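Local atomic coordinates of methylaspartate ammonia-lyase (Citrobacter amalonaticus, PDB entry 1KKO), a protein that catalyses the magnesium-dependent, reversible anti elimination of ammonia from (2S,3S)-3-methyl-L-aspartate to give mesaconate, a step of glutamate degradation. Residues A[25-28]-A[33-36]; A[168-173]-A[234-239]. All coordinates share one frame; numbering follows the deposited sequence.

Interaction 1. Residues A[25-28]-A[33-36]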
loop_
_atom_site.group_PDB
_atom_site.type_symbol
_atom_site.label_atom_id
_atom_site.label_comp_id
_atom_site.label_asym_id
_atom_site.label_seq_id
_atom_site.Cartn_x
_atom_site.Cartn_y
_atom_site.Cartn_z
ATOM N N ASN A 25 -13.481 6.494 25.207
ATOM C CA ASN A 25 -13.851 7.475 26.229
ATOM C C ASN A 25 -14.610 8.660 25.634
ATOM O O ASN A 25 -15.195 9.430 26.380
ATOM C CB ASN A 25 -12.606 8.016 26.954
ATOM C CG ASN A 25 -11.928 6.991 27.862
ATOM O OD1 ASN A 25 -10.879 7.262 28.450
ATOM N ND2 ASN A 25 -12.509 5.819 27.964
ATOM N N GLY A 26 -14.577 8.822 24.309
ATOM C CA GLY A 26 -15.311 9.879 23.636
ATOM C C GLY A 26 -14.480 10.985 23.012
ATOM O O GLY A 26 -15.023 12.042 22.686
ATOM N N ALA A 27 -13.178 10.758 22.824
ATOM C CA ALA A 27 -12.304 11.792 22.266
ATOM C C ALA A 27 -12.921 12.401 21.033
ATOM O O ALA A 27 -13.380 11.702 20.133
ATOM C CB ALA A 27 -10.929 11.236 21.942
ATOM N N GLY A 28 -12.940 13.725 21.003
ATOM C CA GLY A 28 -13.445 14.427 19.853
ATOM C C GLY A 28 -12.359 14.418 18.801
ATOM O O GLY A 28 -11.270 13.857 18.988
ATOM N N ILE A 33 -7.241 14.320 13.439
ATOM C CA ILE A 33 -6.596 14.379 14.735
ATOM C C ILE A 33 -7.603 14.201 15.861
ATOM O O ILE A 33 -8.602 14.901 15.903
ATOM C CB ILE A 33 -5.876 15.765 14.894
ATOM C CG1 ILE A 33 -4.978 16.058 13.691
ATOM C CG2 ILE A 33 -5.098 15.822 16.200
ATOM C CD1 ILE A 33 -3.959 14.989 13.417
ATOM N N TYR A 34 -7.341 13.278 16.770
ATOM C CA TYR A 34 -8.180 13.148 17.962
ATOM C C TYR A 34 -7.723 14.150 18.997
ATOM O O TYR A 34 -6.520 14.342 19.196
ATOM C CB TYR A 34 -8.105 11.732 18.528
ATOM C CG TYR A 34 -9.018 10.767 17.819
ATOM C CD1 TYR A 34 -10.389 10.817 18.008
ATOM C CD2 TYR A 34 -8.522 9.808 16.951
ATOM C CE1 TYR A 34 -11.236 9.945 17.367
ATOM C CE2 TYR A 34 -9.376 8.923 16.301
ATOM C CZ TYR A 34 -10.731 8.999 16.517
ATOM O OH TYR A 34 -11.605 8.143 15.881
ATOM N N THR A 35 -8.684 14.783 19.665
ATOM C CA THR A 35 -8.373 15.796 20.665
ATOM C C THR A 35 -8.371 15.236 22.079
ATOM O O THR A 35 -8.708 14.077 22.304
ATOM C CB THR A 35 -9.360 16.958 20.583
ATOM O OG1 THR A 35 -10.690 16.479 20.787
ATOM C CG2 THR A 35 -9.369 17.573 19.186
ATOM N N GLY A 36 -8.003 16.090 23.028
ATOM C CA GLY A 36 -7.880 15.675 24.409
ATOM C C GLY A 36 -6.564 14.958 24.636
ATOM O O GLY A 36 -5.716 14.851 23.734
HETATM O O HOH W 1 -11.701 15.378 23.114
#

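Interaction 2. Residues A[168-173]-A[234-239]. With SO4 (sulfate ion), chain C.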
loop_
_atom_site.group_PDB
_atom_site.type_symbol
_atom_site.label_atom_id
_atom_site.label_comp_id
_atom_site.label_asym_id
_atom_site.label_seq_id
_atom_site.Cartn_x
_atom_site.Cartn_y
_atom_site.Cartn_z
ATOM N N PRO A 168 -8.711 -17.590 0.886
ATOM C CA PRO A 168 -9.699 -16.514 0.817
ATOM C C PRO A 168 -9.218 -15.247 1.515
ATOM O O PRO A 168 -8.730 -15.330 2.637
ATOM C CB PRO A 168 -10.913 -17.109 1.530
ATOM C CG PRO A 168 -10.754 -18.574 1.358
ATOM C CD PRO A 168 -9.283 -18.805 1.499
ATOM N N LEU A 169 -9.387 -14.109 0.849
ATOM C CA LEU A 169 -8.919 -12.825 1.354
ATOM C C LEU A 169 -10.070 -11.961 1.842
ATOM O O LEU A 169 -11.141 -11.931 1.238
ATOM C CB LEU A 169 -8.149 -12.064 0.273
ATOM C CG LEU A 169 -6.991 -12.810 -0.381
ATOM C CD1 LEU A 169 -6.261 -11.902 -1.360
ATOM C CD2 LEU A 169 -6.043 -13.331 0.648
ATOM N N PHE A 170 -9.788 -11.218 2.903
ATOM C CA PHE A 170 -10.770 -10.409 3.617
ATOM C C PHE A 170 -10.356 -8.947 3.599
ATOM O O PHE A 170 -9.301 -8.592 4.131
ATOM C CB PHE A 170 -10.845 -10.916 5.062
ATOM C CG PHE A 170 -11.709 -10.109 5.975
ATOM C CD1 PHE A 170 -12.903 -9.562 5.550
ATOM C CD2 PHE A 170 -11.306 -9.905 7.279
ATOM C CE1 PHE A 170 -13.689 -8.844 6.423
ATOM C CE2 PHE A 170 -12.084 -9.183 8.151
ATOM C CZ PHE A 170 -13.285 -8.667 7.725
ATOM N N GLY A 171 -11.184 -8.102 2.995
ATOM C CA GLY A 171 -10.929 -6.674 2.923
ATOM C C GLY A 171 -11.594 -5.907 4.047
ATOM O O GLY A 171 -12.728 -6.203 4.417
ATOM N N GLN A 172 -10.874 -4.925 4.599
ATOM C CA GLN A 172 -11.407 -4.071 5.657
ATOM C C GLN A 172 -11.559 -2.634 5.189
ATOM O O GLN A 172 -10.665 -2.059 4.571
ATOM C CB GLN A 172 -10.612 -4.190 6.964
ATOM C CG GLN A 172 -9.310 -3.436 7.065
ATOM C CD GLN A 172 -8.798 -3.378 8.499
ATOM O OE1 GLN A 172 -9.576 -3.129 9.419
ATOM N NE2 GLN A 172 -7.497 -3.609 8.694
ATOM N N SER A 173 -12.717 -2.063 5.500
ATOM C CA SER A 173 -13.108 -0.748 5.023
ATOM C C SER A 173 -12.749 0.439 5.892
ATOM O O SER A 173 -12.768 1.580 5.431
ATOM C CB SER A 173 -14.632 -0.745 4.929
ATOM O OG SER A 173 -15.229 -0.934 6.206
ATOM N N THR A 234 -18.330 -13.950 1.152
ATOM C CA THR A 234 -18.712 -14.069 2.552
ATOM C C THR A 234 -18.692 -12.701 3.207
ATOM O O THR A 234 -17.820 -11.883 2.912
ATOM C CB THR A 234 -17.736 -15.006 3.257
ATOM O OG1 THR A 234 -18.002 -16.340 2.821
ATOM C CG2 THR A 234 -17.935 -15.036 4.770
ATOM N N LEU A 235 -19.660 -12.450 4.082
ATOM C CA LEU A 235 -19.728 -11.206 4.835
ATOM C C LEU A 235 -19.102 -11.412 6.204
ATOM O O LEU A 235 -19.371 -12.400 6.880
ATOM C CB LEU A 235 -21.175 -10.748 4.980
ATOM C CG LEU A 235 -21.971 -10.693 3.675
ATOM C CD1 LEU A 235 -23.354 -10.121 3.961
ATOM C CD2 LEU A 235 -21.235 -9.880 2.617
ATOM N N HIS A 236 -18.252 -10.477 6.607
ATOM C CA HIS A 236 -17.541 -10.566 7.879
ATOM C C HIS A 236 -17.497 -9.140 8.399
ATOM O O HIS A 236 -16.919 -8.250 7.773
ATOM C CB HIS A 236 -16.159 -11.159 7.613
ATOM C CG HIS A 236 -15.256 -11.280 8.799
ATOM N ND1 HIS A 236 -14.296 -12.264 8.875
ATOM C CD2 HIS A 236 -15.100 -10.514 9.904
ATOM C CE1 HIS A 236 -13.589 -12.098 9.978
ATOM N NE2 HIS A 236 -14.051 -11.040 10.619
ATOM N N ILE A 237 -18.166 -8.923 9.523
ATOM C CA ILE A 237 -18.303 -7.607 10.117
ATOM C C ILE A 237 -17.820 -7.652 11.556
ATOM O O ILE A 237 -18.170 -8.560 12.301
ATOM C CB ILE A 237 -19.778 -7.158 10.040
ATOM C CG1 ILE A 237 -20.186 -6.960 8.570
ATOM C CG2 ILE A 237 -20.005 -5.891 10.864
ATOM C CD1 ILE A 237 -21.688 -6.804 8.340
ATOM N N ASP A 238 -16.984 -6.681 11.922
ATOM C CA ASP A 238 -16.407 -6.582 13.260
ATOM C C ASP A 238 -17.160 -5.517 14.037
ATOM O O ASP A 238 -17.227 -4.345 13.621
ATOM C CB ASP A 238 -14.929 -6.200 13.160
ATOM C CG ASP A 238 -14.168 -6.331 14.476
ATOM O OD1 ASP A 238 -14.769 -6.451 15.585
ATOM O OD2 ASP A 238 -12.909 -6.312 14.455
ATOM N N VAL A 239 -17.714 -5.924 15.172
ATOM C CA VAL A 239 -18.552 -5.038 15.974
ATOM C C VAL A 239 -17.945 -4.573 17.291
ATOM O O VAL A 239 -18.623 -3.927 18.084
ATOM C CB VAL A 239 -19.935 -5.649 16.202
ATOM C CG1 VAL A 239 -20.573 -6.004 14.872
ATOM C CG2 VAL A 239 -19.852 -6.884 17.087
HETATM S S SO4 C . -6.511 -3.322 12.865
HETATM O O1 SO4 C . -5.238 -3.296 13.628
HETATM O O2 SO4 C . -7.294 -2.179 13.468
HETATM O O3 SO4 C . -6.263 -3.086 11.448
HETATM O O4 SO4 C . -7.296 -4.568 13.042
#

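Interaction 1. Residues A[25-28]-A[33-36]
Gly28 and Thr35 are joined by one backbone hydrogen bond, from Thr35 N to Gly28 O at 2.8 Å, nearly straight at the hydrogen (169°). The same oxygen is crowded by two more groups. Tyr34 brings its alpha carbon up to it in a CA-H...O contact of 3.3 Å, and the ring of Tyr34 turns an edge to it, with CD1 also 3.3 Å from Gly28 O. A chi1 of -82°, which sets CG opposite the carbonyl carbon and beside the backbone N, lays the ring along residues 27-28, where the carbonyl oxygen of Ala27 also meets the edge near the ring plane. The methyl of Ala27 completes this close-packed half: its CB lies 4.0 Å from Tyr34 CD1 and 3.6 Å from Thr35 O.

The other half is looser and wet. Thr35 OG1 is held between its own backbone N and carbonyl carbon (chi1 59°), and a water lies 2.8 Å from Thr35 OG1. That water accepts the N-H of Gly28, its oxygen 3.0 Å from Gly28 N, adding a solvent link beside the direct bond between the same two residues. Nothing in the contact is fully buried.

Helix 20-24 ends just ahead of the contact, with Gly26 at positive phi closing it in a Schellman motif. The chain then enters the small antiparallel hairpin of strands 29-30 and 33-34, and the Gly28-Thr35 bond lies just beyond its paired residues. Tyr34 also packs on Val46, while Ile33 reaches Leu225 of the second subunit.

Interaction 2. Residues A[168-173]-A[234-239]
Phe170 and His236 hold the closest approach of two backbones whose strands, 169-170 and 234-238, are not neighbours in the barrel sheet: their CA atoms are 8.0 Å apart, and the gap is bridged by the rings of these two residues. Both side chains project toward the opposite segment, each with CG anti to its own backbone N, and the rings meet in an offset face-to-face stack, centroids 4.0 Å apart and planes 22° from parallel. The far end of the phenyl ring does most of the touching: Phe170 CZ sits over the imidazole face toward its rim, 3.4 Å from His236 CD2. Phe170 CE1 reaches past the imidazole to the stem of the histidine side chain, 3.6 Å from His236 CB.

The imidazole is held in rotation by hydrogen bonds at both nitrogens, ND1 to Arg382 NH1 and NE2 to Glu273 OE1, and Tyr356 meets it edge-to-face.

Two residues farther on, Gln172, which binds the substrate, gives an N-H from NE2 to sulfate O3 (3.1 Å, 167°). The sulfate, probably from the crystallisation liquor, is also bonded to Thr360, Lys331 and Cys361. The buried stack thus lies two residues before both Gln172 and the magnesium ligand Asp238. Because Glu273 is also a magnesium ligand, His236, bonded to it, is a second-shell residue that probably helps to position it.

In the fold
From the N terminus, interaction 1 comes first: it closes a short loop in the N-terminal region, bringing residues 33-36 back against residues 27-28, just after helix 20-24, with four residues between the segments. Interaction 2 opens far later and spans 60 residues, including strand 191-194 and helix 209-225, to join the first and third strands of the TIM barrel across its interior. The two contacts follow in series, neither nested nor crossed, with centres about 27 Å apart and nearest atoms about 12 Å apart. One lies at the base of a surface hairpin, the other inside the barrel; the substrate-site residue Cys361 has its side chain about 12 Å from that of Tyr34.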